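Local coordinates for protein iron transport multicopper oxidase FET3 (Saccharomyces cerevisiae, PDB 1ZPU) that oxidises iron(II) to iron(III) with four bound copper ions, reducing dioxygen to water, as part of high-affinity iron uptake, and also oxidises cuprous ions, at residues A[230-235]-A[462-467]; A[117-122]-A[193-198]; A[390-395]-A[471-476]; A[297-302]-A[437-442]. All coordinates share one frame; numbering follows the deposited sequence.

In the fold
From the N terminus, contact 2 comes first: strand 117-123 of the first cupredoxin domain meets the end of strand 187-194 of the second, closing its loop before any other opens. The turn at 230-235 opens contact 1, and 297-302 opens contact 4. Contact 3 opens at 390-395, contact 4 closes at 437-442, contact 1 at 462-467 and contact 3 last, at 471-476. Contact 4 is thus nested inside contact 1, while contact 3 crosses both. Contact 1 ties the second domain to the third, and contact 4 joins the long loop between strands 271-277 and 316-326 to the third; contact 3 stays within the third domain, where strand 392-396 lies between 457-463 and 438-441.

Contact 1: A[230-235]-A[462-467]; sequences ITVAQR and HCHIEW. With CU1 (copper (I) ion), chain B; CU1 (copper (I) ion), chain C; CU1 (copper (I) ion), chain D.
The methyl group of Ala233 sits squarely over one face of the His464 imidazole: its CB lies 3.5 Å from the ring centroid and 8° off the ring normal, a CH-pi contact. Val232 reaches the same histidine obliquely, with CG2 3.6 Å from His464 O and close to His464 CB. With CG1 anti to the carbonyl carbon (chi1 -61°), Val232 turns CG2, the branch between the backbone N and the carbonyl carbon, to the histidine. Both residues are the central pair of a type II beta turn from Thr231 to Gln234. Thr231 OG1 braces that turn, donating to Val232 O at 3.0 Å from above the carbonyl plane. On the other side of the contact runs the His-Cys-His motif of multicopper oxidases, which in this family carries electrons from the type 1 copper to the trinuclear cluster. His464 NE2 binds one type 3 copper at 2.2 Å, together with His62 and His105. His462 NE2 binds the other type 3 copper, with His107 and His397. Between them Cys463 holds its sulfur anti to the backbone N (chi1 -176°), and SG bonds the type 1 copper at 2.2 Å. His462 ND1 donates to Cys463 O at 2.6 Å; the oxygen lies in the imidazole plane, although the donor stands above the carbonyl plane. With NE2 on copper, that bond fixes the rotation of the ring. Ile465 N points at Cys463 SG across 3.5 Å in a nearly straight hydrogen bond, which probably draws some electron density from the sulfur.

Contact 2: A[117-122]-A[193-198]; sequences KGLFII and VNVGGF
At the seam between the first and second cupredoxin domains, close to the type 3 copper ligand His105, Lys117 and Leu119 of strand 117-123 meet Val193 and Val195 of the second domain. Leu119 and Val193 reach toward each other tip to tip, with Leu119 CD2 3.7 Å from Val193 CG2. The same methyl, Leu119 CD2, also lies 4.2 Å from Val195 CG1, so it faces both valines. Leu119 holds CG beside the backbone N (chi1 -61°); although its CB does not aim at the other segment, the branched end swings into it. Lys117 is extended beyond CG and passes Val195 obliquely. Its CE comes 3.8 Å from Val195 CG2, and NZ makes a weak hydrogen bond of 3.1 Å to Val195 O. This buried ammonium also bonds Ser140 OG, while Glu113 forms only a long, weak ion pair with it. The backbone around that carbonyl is shaped by an Asx turn: Asn194 OD1 accepts from Gly196 N at 2.8 Å, the donor tilted 20° from the amide carbonyl plane. Asn194 ND2 donates to Ile230 O, beside the turn of contact 1. Trp103 and Ser138 pack on Val195 as well, which places the contact between the sheet holding strands 100-105 and 117-123 and the sheet holding 133-142 and 187-194, an interface of neighbouring beta sandwiches as in the three-domain multicopper oxidases.

Contact 3: A[390-395]-A[471-476]; sequences GTHPFH and QGLGLV. With CU1 (copper (I) ion), chain C; CU1 (copper (I) ion), chain E.
Two aromatic rings, those of Phe394 and His392, are met by one methyl, CD1 of Leu473, which approaches each obliquely. The leucine crosses both side chains at about a right angle. Its CD1 is 3.6 Å from Phe394 CE2 and 4.1 Å from His392 ND1, and the second branch, Leu473 CD2, lies 4.0 Å from Phe394 CE2. Phe336 also meets the Phe394 ring, with planes inclined by about 35°, and His468 meets that of His392. With CG anti to the carbonyl carbon (chi1 -50°), His392 turns ND1 to the type 1 copper at 2.1 Å; NE2 is held by Asp388 OD2, a second-shell bond that fixes the ring's rotation. Cys463 and His468 complete the copper's ligands. Leu473 is the centre of an inverse gamma turn just after Gly472, which ends helix 466-470 in a Schellman motif; this turn presents the leucine to the site. Leu473 CD1 stands 3.8 Å from the copper, in the place that a methionine sulfur occupies in many other blue copper sites. An aliphatic group gives the metal no fourth ligand, leaving it three-coordinate, which is consistent with a raised reduction potential.

Contact 4: A[297-302]-A[437-442]; sequences LDDFYL and DTLYVR. With NAG (2-acetamido-2-deoxy-beta-D-glucopyranose), chain I; NAG (2-acetamido-2-deoxy-beta-D-glucopyranose), chain F.
Arg442 presents the edge of its guanidinium group to the Asp298 carboxylate: NH2 lies 3.0 Å from Asp298 OD2 in a salt bridge whose hydrogen bond is weak. The carboxylate and guanidinium planes stand 85° apart, so the two groups meet through one nitrogen and one oxygen instead of pairing side by side. Arg442 reaches there with its chain extended from CG to NE, and its NH1 goes to Asp407 O. Asp298 swings its carboxylate out with CG anti to the backbone N (chi1 -172°). The other oxygen, Asp298 OD1, accepts from Phe300 N at 3.1 Å, met from well above the carboxylate plane, in an Asx turn that starts the 3-10 turn at 299-301; it also bridges to Arg406. Asp299 leans obliquely against Tyr440, OD1 4.2 Å from Tyr440 CE2 with carboxylate and ring planes 33° apart. Asp299 OD2 lies 4.4 Å from Leu439 CD1. The carboxylate is mainly satisfied by Arg406 and Arg436, and Arg406 also makes a cation-pi contact with the Tyr440 ring. Arg406 is thus shared by Asp298, Asp299 and that ring. Tyr301 is held between Phe300 CD2, 3.8 Å above its centre, and the second sugar of the Asn223 glycan on the opposite face. The 297-302 segment lies in the long loop between strands 271-277 and 316-326, touching strand 218-225 of the second domain through Leu297 and Leu302, while 438-441 is an outermost strand of its sheet beside 392-396, with Leu439 packed on strands 401-406 and 446-452.

Contact 1: A[230-235]-A[462-467]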
# COMPACT_ATOMS: atom_id res chain seq x y z
N ILE A 230 -3.58 -3.38 -12.10
CA ILE A 230 -3.54 -2.64 -10.83
C ILE A 230 -3.09 -3.57 -9.71
O ILE A 230 -3.79 -4.54 -9.39
CB ILE A 230 -4.94 -2.10 -10.44
CG1 ILE A 230 -5.62 -1.49 -11.68
CG2 ILE A 230 -4.83 -1.10 -9.33
CD1 ILE A 230 -6.96 -0.85 -11.39
N THR A 231 -1.93 -3.26 -9.11
CA THR A 231 -1.44 -4.02 -7.95
C THR A 231 -2.18 -3.54 -6.73
O THR A 231 -2.87 -2.53 -6.78
CB THR A 231 0.09 -3.84 -7.69
OG1 THR A 231 0.34 -2.62 -6.96
CG2 THR A 231 0.92 -3.86 -8.98
N VAL A 232 -2.04 -4.24 -5.61
CA VAL A 232 -2.70 -3.78 -4.38
C VAL A 232 -2.11 -2.44 -4.01
O VAL A 232 -0.93 -2.20 -4.26
CB VAL A 232 -2.60 -4.76 -3.23
CG1 VAL A 232 -3.25 -6.05 -3.62
CG2 VAL A 232 -1.17 -4.99 -2.83
N ALA A 233 -2.95 -1.56 -3.45
CA ALA A 233 -2.52 -0.27 -2.93
C ALA A 233 -2.42 0.82 -3.98
O ALA A 233 -2.38 1.99 -3.63
CB ALA A 233 -1.20 -0.40 -2.16
N GLN A 234 -2.36 0.47 -5.25
CA GLN A 234 -2.31 1.53 -6.25
C GLN A 234 -3.67 2.02 -6.72
O GLN A 234 -4.66 1.31 -6.58
CB GLN A 234 -1.30 1.29 -7.39
CG GLN A 234 -1.31 -0.01 -8.15
CD GLN A 234 -0.01 -0.19 -9.00
OE1 GLN A 234 1.08 0.28 -8.62
NE2 GLN A 234 -0.15 -0.87 -10.16
N ARG A 235 -3.70 3.25 -7.22
CA ARG A 235 -4.92 3.88 -7.69
C ARG A 235 -4.72 4.34 -9.11
O ARG A 235 -3.74 5.02 -9.41
CB ARG A 235 -5.25 5.09 -6.81
CG ARG A 235 -5.63 4.77 -5.40
CD ARG A 235 -4.42 4.54 -4.50
NE ARG A 235 -3.80 5.80 -4.10
CZ ARG A 235 -2.51 5.97 -3.83
NH1 ARG A 235 -1.66 4.95 -3.92
NH2 ARG A 235 -2.05 7.17 -3.50
N HIS A 462 8.28 -1.06 1.99
CA HIS A 462 7.94 -2.47 2.05
C HIS A 462 7.08 -2.94 0.91
O HIS A 462 6.49 -2.13 0.19
CB HIS A 462 7.19 -2.77 3.34
CG HIS A 462 5.85 -2.11 3.42
ND1 HIS A 462 4.70 -2.72 2.98
CD2 HIS A 462 5.49 -0.89 3.88
CE1 HIS A 462 3.68 -1.90 3.15
NE2 HIS A 462 4.13 -0.78 3.69
N CYS A 463 6.97 -4.25 0.78
CA CYS A 463 6.00 -4.87 -0.09
C CYS A 463 4.61 -4.76 0.52
O CYS A 463 4.40 -5.01 1.72
CB CYS A 463 6.37 -6.33 -0.32
SG CYS A 463 5.28 -7.14 -1.47
N HIS A 464 3.64 -4.37 -0.29
CA HIS A 464 2.29 -4.17 0.18
C HIS A 464 1.43 -5.44 0.15
O HIS A 464 0.24 -5.39 0.45
CB HIS A 464 1.62 -3.04 -0.60
CG HIS A 464 0.68 -2.24 0.23
ND1 HIS A 464 -0.54 -2.72 0.66
CD2 HIS A 464 0.79 -0.99 0.74
CE1 HIS A 464 -1.14 -1.80 1.39
NE2 HIS A 464 -0.36 -0.73 1.45
N ILE A 465 2.03 -6.57 -0.20
CA ILE A 465 1.34 -7.83 -0.09
C ILE A 465 1.41 -8.22 1.36
O ILE A 465 2.48 -8.49 1.89
CB ILE A 465 1.98 -8.93 -0.94
CG1 ILE A 465 1.68 -8.71 -2.43
CG2 ILE A 465 1.49 -10.33 -0.47
CD1 ILE A 465 2.51 -9.57 -3.37
N GLU A 466 0.25 -8.26 2.01
CA GLU A 466 0.17 -8.43 3.44
C GLU A 466 0.95 -9.64 3.96
O GLU A 466 1.59 -9.57 5.02
CB GLU A 466 -1.29 -8.49 3.84
CG GLU A 466 -1.88 -7.09 4.03
CD GLU A 466 -1.42 -6.44 5.34
OE1 GLU A 466 -1.85 -6.92 6.43
OE2 GLU A 466 -0.62 -5.46 5.28
N TRP A 467 0.90 -10.73 3.21
CA TRP A 467 1.63 -11.94 3.57
C TRP A 467 3.14 -11.70 3.59
O TRP A 467 3.83 -12.19 4.47
CB TRP A 467 1.27 -13.07 2.61
CG TRP A 467 -0.22 -13.22 2.42
CD1 TRP A 467 -0.92 -13.05 1.25
CD2 TRP A 467 -1.19 -13.58 3.42
NE1 TRP A 467 -2.26 -13.29 1.48
CE2 TRP A 467 -2.45 -13.60 2.80
CE3 TRP A 467 -1.11 -13.88 4.79
CZ2 TRP A 467 -3.63 -13.92 3.48
CZ3 TRP A 467 -2.27 -14.19 5.48
CH2 TRP A 467 -3.52 -14.20 4.82
CU CU1 B . 3.05 0.65 4.99
CU CU1 C . 5.90 -9.16 -2.05
CU CU1 D . -1.11 1.27 2.08

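Contact 2: A[117-122]-A[193-198]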
# COMPACT_ATOMS: atom_id res chain seq x y z
N LYS A 117 -10.67 -0.86 6.04
CA LYS A 117 -10.10 -0.12 4.92
C LYS A 117 -11.21 0.67 4.22
O LYS A 117 -12.37 0.28 4.25
CB LYS A 117 -9.43 -1.08 3.93
CG LYS A 117 -10.38 -2.12 3.34
CD LYS A 117 -9.66 -3.36 2.82
CE LYS A 117 -10.43 -4.07 1.70
NZ LYS A 117 -9.93 -5.47 1.50
N GLY A 118 -10.83 1.79 3.61
CA GLY A 118 -11.77 2.75 3.07
C GLY A 118 -11.03 3.77 2.22
O GLY A 118 -9.81 3.89 2.31
N LEU A 119 -11.77 4.51 1.40
CA LEU A 119 -11.19 5.50 0.52
C LEU A 119 -11.02 6.87 1.16
O LEU A 119 -11.79 7.27 2.02
CB LEU A 119 -12.02 5.62 -0.76
CG LEU A 119 -12.19 4.38 -1.64
CD1 LEU A 119 -12.83 4.77 -2.94
CD2 LEU A 119 -10.87 3.71 -1.93
N PHE A 120 -10.00 7.58 0.72
CA PHE A 120 -9.70 8.92 1.21
C PHE A 120 -9.48 9.81 -0.01
O PHE A 120 -8.45 9.70 -0.68
CB PHE A 120 -8.44 8.88 2.07
CG PHE A 120 -8.22 10.11 2.90
CD1 PHE A 120 -7.90 11.33 2.31
CD2 PHE A 120 -8.30 10.03 4.30
CE1 PHE A 120 -7.71 12.47 3.09
CE2 PHE A 120 -8.11 11.17 5.09
CZ PHE A 120 -7.80 12.38 4.50
N ILE A 121 -10.46 10.66 -0.30
CA ILE A 121 -10.40 11.51 -1.49
C ILE A 121 -10.16 12.95 -1.12
O ILE A 121 -10.88 13.52 -0.28
CB ILE A 121 -11.69 11.39 -2.36
CG1 ILE A 121 -11.54 10.27 -3.36
CG2 ILE A 121 -11.95 12.65 -3.14
CD1 ILE A 121 -11.92 8.94 -2.82
N ILE A 122 -9.15 13.55 -1.76
CA ILE A 122 -8.90 14.98 -1.62
C ILE A 122 -9.16 15.69 -2.95
O ILE A 122 -8.53 15.36 -3.95
CB ILE A 122 -7.46 15.26 -1.14
CG1 ILE A 122 -7.14 14.46 0.12
CG2 ILE A 122 -7.27 16.75 -0.89
CD1 ILE A 122 -5.67 14.32 0.38
N VAL A 193 -9.45 1.74 -7.37
CA VAL A 193 -8.48 1.51 -6.30
C VAL A 193 -8.39 0.03 -6.00
O VAL A 193 -9.41 -0.62 -5.75
CB VAL A 193 -8.89 2.23 -5.00
CG1 VAL A 193 -7.81 2.08 -3.95
CG2 VAL A 193 -9.18 3.72 -5.24
N ASN A 194 -7.17 -0.51 -6.00
CA ASN A 194 -7.01 -1.87 -5.50
C ASN A 194 -6.71 -1.91 -3.98
O ASN A 194 -5.57 -1.75 -3.56
CB ASN A 194 -6.00 -2.66 -6.31
CG ASN A 194 -5.97 -4.09 -5.89
OD1 ASN A 194 -6.49 -4.44 -4.81
ND2 ASN A 194 -5.36 -4.95 -6.70
N VAL A 195 -7.76 -2.11 -3.18
CA VAL A 195 -7.62 -2.13 -1.72
C VAL A 195 -7.40 -3.56 -1.20
O VAL A 195 -7.72 -3.88 -0.06
CB VAL A 195 -8.86 -1.52 -1.06
CG1 VAL A 195 -8.92 -0.00 -1.35
CG2 VAL A 195 -10.09 -2.21 -1.60
N GLY A 196 -6.88 -4.42 -2.06
CA GLY A 196 -6.67 -5.82 -1.71
C GLY A 196 -5.42 -5.99 -0.87
O GLY A 196 -4.64 -5.04 -0.68
N GLY A 197 -5.24 -7.20 -0.35
CA GLY A 197 -4.10 -7.49 0.51
C GLY A 197 -3.04 -8.31 -0.20
O GLY A 197 -1.92 -8.47 0.30
N PHE A 198 -3.37 -8.84 -1.36
CA PHE A 198 -2.48 -9.79 -2.00
C PHE A 198 -2.41 -9.57 -3.50
O PHE A 198 -1.43 -9.06 -4.01
CB PHE A 198 -2.95 -11.23 -1.65
CG PHE A 198 -2.15 -12.33 -2.29
CD1 PHE A 198 -0.85 -12.13 -2.74
CD2 PHE A 198 -2.69 -13.61 -2.39
CE1 PHE A 198 -0.10 -13.19 -3.30
CE2 PHE A 198 -1.95 -14.67 -2.97
CZ PHE A 198 -0.67 -14.45 -3.42

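Contact 3: A[390-395]-A[471-476]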
# COMPACT_ATOMS: atom_id res chain seq x y z
N GLY A 390 8.43 -14.04 -8.12
CA GLY A 390 7.10 -13.41 -8.11
C GLY A 390 7.09 -11.91 -8.37
O GLY A 390 8.15 -11.28 -8.43
N THR A 391 5.90 -11.35 -8.53
CA THR A 391 5.71 -9.91 -8.64
C THR A 391 5.45 -9.33 -7.27
O THR A 391 4.70 -9.91 -6.50
CB THR A 391 4.49 -9.57 -9.49
OG1 THR A 391 4.73 -9.98 -10.84
CG2 THR A 391 4.24 -8.08 -9.47
N HIS A 392 6.06 -8.19 -6.95
CA HIS A 392 5.81 -7.52 -5.68
C HIS A 392 5.56 -6.04 -5.91
O HIS A 392 6.33 -5.37 -6.62
CB HIS A 392 7.00 -7.65 -4.75
CG HIS A 392 7.50 -9.05 -4.61
ND1 HIS A 392 7.22 -9.82 -3.51
CD2 HIS A 392 8.26 -9.80 -5.42
CE1 HIS A 392 7.79 -11.00 -3.65
NE2 HIS A 392 8.44 -11.02 -4.80
N PRO A 393 4.49 -5.52 -5.31
CA PRO A 393 4.28 -4.09 -5.33
C PRO A 393 4.88 -3.43 -4.08
O PRO A 393 4.37 -3.59 -2.98
CB PRO A 393 2.76 -3.99 -5.34
CG PRO A 393 2.29 -5.24 -4.66
CD PRO A 393 3.43 -6.21 -4.57
N PHE A 394 5.98 -2.73 -4.24
CA PHE A 394 6.60 -2.04 -3.13
C PHE A 394 6.06 -0.64 -3.01
O PHE A 394 5.80 0.03 -4.02
CB PHE A 394 8.12 -2.04 -3.24
CG PHE A 394 8.72 -3.39 -3.04
CD1 PHE A 394 8.98 -4.21 -4.13
CD2 PHE A 394 8.99 -3.86 -1.76
CE1 PHE A 394 9.51 -5.48 -3.94
CE2 PHE A 394 9.53 -5.14 -1.58
CZ PHE A 394 9.80 -5.94 -2.67
N HIS A 395 5.88 -0.20 -1.77
CA HIS A 395 5.31 1.08 -1.49
C HIS A 395 6.20 1.84 -0.52
O HIS A 395 6.83 1.24 0.38
CB HIS A 395 3.88 0.90 -0.97
CG HIS A 395 3.36 2.10 -0.23
ND1 HIS A 395 3.15 3.32 -0.84
CD2 HIS A 395 3.05 2.27 1.07
CE1 HIS A 395 2.71 4.18 0.05
NE2 HIS A 395 2.64 3.57 1.22
N GLN A 471 5.97 -11.69 6.50
CA GLN A 471 7.24 -12.37 6.36
C GLN A 471 8.44 -11.45 6.59
O GLN A 471 9.59 -11.89 6.55
CB GLN A 471 7.33 -13.00 4.98
CG GLN A 471 6.50 -14.25 4.80
CD GLN A 471 6.68 -14.83 3.41
OE1 GLN A 471 5.98 -14.45 2.47
NE2 GLN A 471 7.65 -15.74 3.27
N GLY A 472 8.16 -10.16 6.83
CA GLY A 472 9.19 -9.15 7.12
C GLY A 472 9.87 -8.43 5.96
O GLY A 472 11.01 -7.99 6.11
N LEU A 473 9.18 -8.27 4.82
CA LEU A 473 9.76 -7.62 3.65
C LEU A 473 9.62 -6.12 3.78
O LEU A 473 8.81 -5.51 3.09
CB LEU A 473 9.05 -8.05 2.36
CG LEU A 473 9.91 -8.46 1.16
CD1 LEU A 473 9.13 -8.43 -0.14
CD2 LEU A 473 11.22 -7.68 1.02
N GLY A 474 10.41 -5.52 4.67
CA GLY A 474 10.36 -4.08 4.89
C GLY A 474 11.62 -3.50 5.48
O GLY A 474 12.40 -4.21 6.12
N LEU A 475 11.82 -2.21 5.25
CA LEU A 475 12.95 -1.48 5.80
C LEU A 475 12.53 -0.07 6.20
O LEU A 475 11.51 0.43 5.72
CB LEU A 475 14.13 -1.44 4.83
CG LEU A 475 13.98 -0.85 3.44
CD1 LEU A 475 14.00 0.65 3.50
CD2 LEU A 475 15.16 -1.32 2.64
N VAL A 476 13.31 0.56 7.07
CA VAL A 476 12.91 1.83 7.67
C VAL A 476 13.84 2.98 7.26
O VAL A 476 15.07 2.88 7.39
CB VAL A 476 12.85 1.73 9.21
CG1 VAL A 476 12.45 3.05 9.83
CG2 VAL A 476 11.90 0.62 9.63
CU CU1 C . 5.90 -9.16 -2.05
CU CU1 E . 1.50 4.32 2.75

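Contact 4: A[297-302]-A[437-442]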
# COMPACT_ATOMS: atom_id res chain seq x y z
N LEU A 297 -1.90 -1.18 -19.98
CA LEU A 297 -1.03 -0.01 -19.86
C LEU A 297 0.17 -0.24 -18.93
O LEU A 297 0.01 -0.66 -17.79
CB LEU A 297 -1.84 1.17 -19.34
CG LEU A 297 -1.09 2.46 -19.00
CD1 LEU A 297 -0.72 3.18 -20.30
CD2 LEU A 297 -1.97 3.31 -18.12
N ASP A 298 1.37 0.04 -19.43
CA ASP A 298 2.57 0.05 -18.58
C ASP A 298 2.72 1.45 -18.00
O ASP A 298 3.10 2.40 -18.69
CB ASP A 298 3.83 -0.36 -19.36
CG ASP A 298 5.05 -0.53 -18.45
OD1 ASP A 298 5.00 -0.07 -17.29
OD2 ASP A 298 6.06 -1.12 -18.90
N ASP A 299 2.40 1.57 -16.71
CA ASP A 299 2.38 2.84 -16.01
C ASP A 299 3.73 3.55 -16.01
O ASP A 299 3.79 4.74 -15.72
CB ASP A 299 1.86 2.66 -14.59
CG ASP A 299 2.65 1.62 -13.80
OD1 ASP A 299 2.97 0.55 -14.37
OD2 ASP A 299 2.94 1.85 -12.61
N PHE A 300 4.80 2.83 -16.34
CA PHE A 300 6.15 3.42 -16.43
C PHE A 300 6.19 4.59 -17.43
O PHE A 300 6.96 5.54 -17.24
CB PHE A 300 7.18 2.34 -16.78
CG PHE A 300 8.59 2.86 -16.93
CD1 PHE A 300 9.48 2.80 -15.86
CD2 PHE A 300 9.04 3.39 -18.14
CE1 PHE A 300 10.80 3.29 -15.99
CE2 PHE A 300 10.33 3.88 -18.27
CZ PHE A 300 11.21 3.83 -17.19
N TYR A 301 5.37 4.53 -18.48
CA TYR A 301 5.40 5.53 -19.54
C TYR A 301 4.39 6.67 -19.34
O TYR A 301 4.29 7.57 -20.18
CB TYR A 301 5.22 4.86 -20.90
CG TYR A 301 6.37 3.94 -21.27
CD1 TYR A 301 6.27 2.56 -21.10
CD2 TYR A 301 7.56 4.46 -21.78
CE1 TYR A 301 7.32 1.71 -21.43
CE2 TYR A 301 8.61 3.63 -22.11
CZ TYR A 301 8.49 2.26 -21.94
OH TYR A 301 9.54 1.43 -22.27
N LEU A 302 3.64 6.62 -18.24
CA LEU A 302 2.74 7.72 -17.87
C LEU A 302 3.50 9.04 -17.67
O LEU A 302 4.68 9.05 -17.29
CB LEU A 302 1.93 7.36 -16.64
CG LEU A 302 0.49 6.85 -16.84
CD1 LEU A 302 0.21 6.31 -18.25
CD2 LEU A 302 0.17 5.82 -15.78
N ASP A 437 3.43 6.20 -5.62
CA ASP A 437 3.84 5.73 -4.29
C ASP A 437 3.94 4.21 -4.20
O ASP A 437 4.43 3.67 -3.21
CB ASP A 437 2.96 6.33 -3.18
CG ASP A 437 1.51 5.90 -3.27
OD1 ASP A 437 0.65 6.81 -3.22
OD2 ASP A 437 1.22 4.68 -3.38
N THR A 438 3.48 3.52 -5.23
CA THR A 438 3.47 2.07 -5.20
C THR A 438 3.79 1.56 -6.59
O THR A 438 3.17 1.98 -7.56
CB THR A 438 2.10 1.55 -4.67
OG1 THR A 438 1.78 2.23 -3.44
CG2 THR A 438 2.11 0.04 -4.45
N LEU A 439 4.76 0.65 -6.66
CA LEU A 439 5.36 0.21 -7.91
C LEU A 439 5.73 -1.26 -7.79
O LEU A 439 6.27 -1.66 -6.78
CB LEU A 439 6.62 1.03 -8.19
CG LEU A 439 7.44 0.73 -9.45
CD1 LEU A 439 6.86 1.45 -10.68
CD2 LEU A 439 8.91 1.08 -9.24
N TYR A 440 5.45 -2.05 -8.82
CA TYR A 440 5.81 -3.45 -8.83
C TYR A 440 7.15 -3.73 -9.54
O TYR A 440 7.46 -3.12 -10.56
CB TYR A 440 4.69 -4.32 -9.44
CG TYR A 440 4.40 -4.14 -10.94
CD1 TYR A 440 5.21 -4.74 -11.90
CD2 TYR A 440 3.30 -3.41 -11.37
CE1 TYR A 440 4.94 -4.60 -13.26
CE2 TYR A 440 3.02 -3.27 -12.71
CZ TYR A 440 3.85 -3.86 -13.66
OH TYR A 440 3.58 -3.74 -15.02
N VAL A 441 7.94 -4.65 -8.97
CA VAL A 441 9.00 -5.33 -9.71
C VAL A 441 8.40 -6.54 -10.39
O VAL A 441 7.56 -7.24 -9.81
CB VAL A 441 10.09 -5.95 -8.83
CG1 VAL A 441 11.45 -5.38 -9.17
CG2 VAL A 441 9.74 -5.90 -7.36
N ARG A 442 8.88 -6.81 -11.60
CA ARG A 442 8.48 -8.00 -12.31
C ARG A 442 9.27 -9.20 -11.78
O ARG A 442 10.29 -9.03 -11.10
CB ARG A 442 8.65 -7.80 -13.82
CG ARG A 442 7.61 -6.85 -14.40
CD ARG A 442 7.83 -6.55 -15.87
NE ARG A 442 6.86 -5.57 -16.36
CZ ARG A 442 7.16 -4.32 -16.73
NH1 ARG A 442 8.40 -3.87 -16.67
NH2 ARG A 442 6.19 -3.52 -17.16
C1 NAG I . 0.74 6.17 -23.25
C2 NAG I . 1.86 7.20 -23.19
C3 NAG I . 3.01 6.86 -24.16
C4 NAG I . 3.32 5.37 -24.42
C5 NAG I . 2.15 4.44 -24.05
C6 NAG I . 2.63 3.06 -23.61
C7 NAG I . 1.05 9.49 -22.58
C8 NAG I . 1.12 9.22 -21.09
N2 NAG I . 1.31 8.52 -23.47
O3 NAG I . 4.21 7.44 -23.70
O4 NAG I . 3.66 5.29 -25.80
O5 NAG I . 1.38 4.94 -22.98
O6 NAG I . 1.68 2.45 -22.76
O7 NAG I . 0.75 10.62 -22.96
C1 NAG F . 4.61 4.28 -26.26
C2 NAG F . 5.79 4.88 -27.08
C3 NAG F . 7.15 4.75 -26.36
C4 NAG F . 7.41 3.36 -25.77
C5 NAG F . 6.12 2.53 -25.78
C6 NAG F . 6.20 1.22 -25.01
C7 NAG F . 5.49 4.82 -29.61
C8 NAG F . 4.55 3.96 -30.47
N2 NAG F . 5.88 4.29 -28.43
O3 NAG F . 7.26 5.71 -25.32
O4 NAG F . 8.45 2.72 -26.48
O5 NAG F . 5.09 3.36 -25.28
O6 NAG F . 5.10 0.40 -25.38
O7 NAG F . 5.87 5.94 -30.02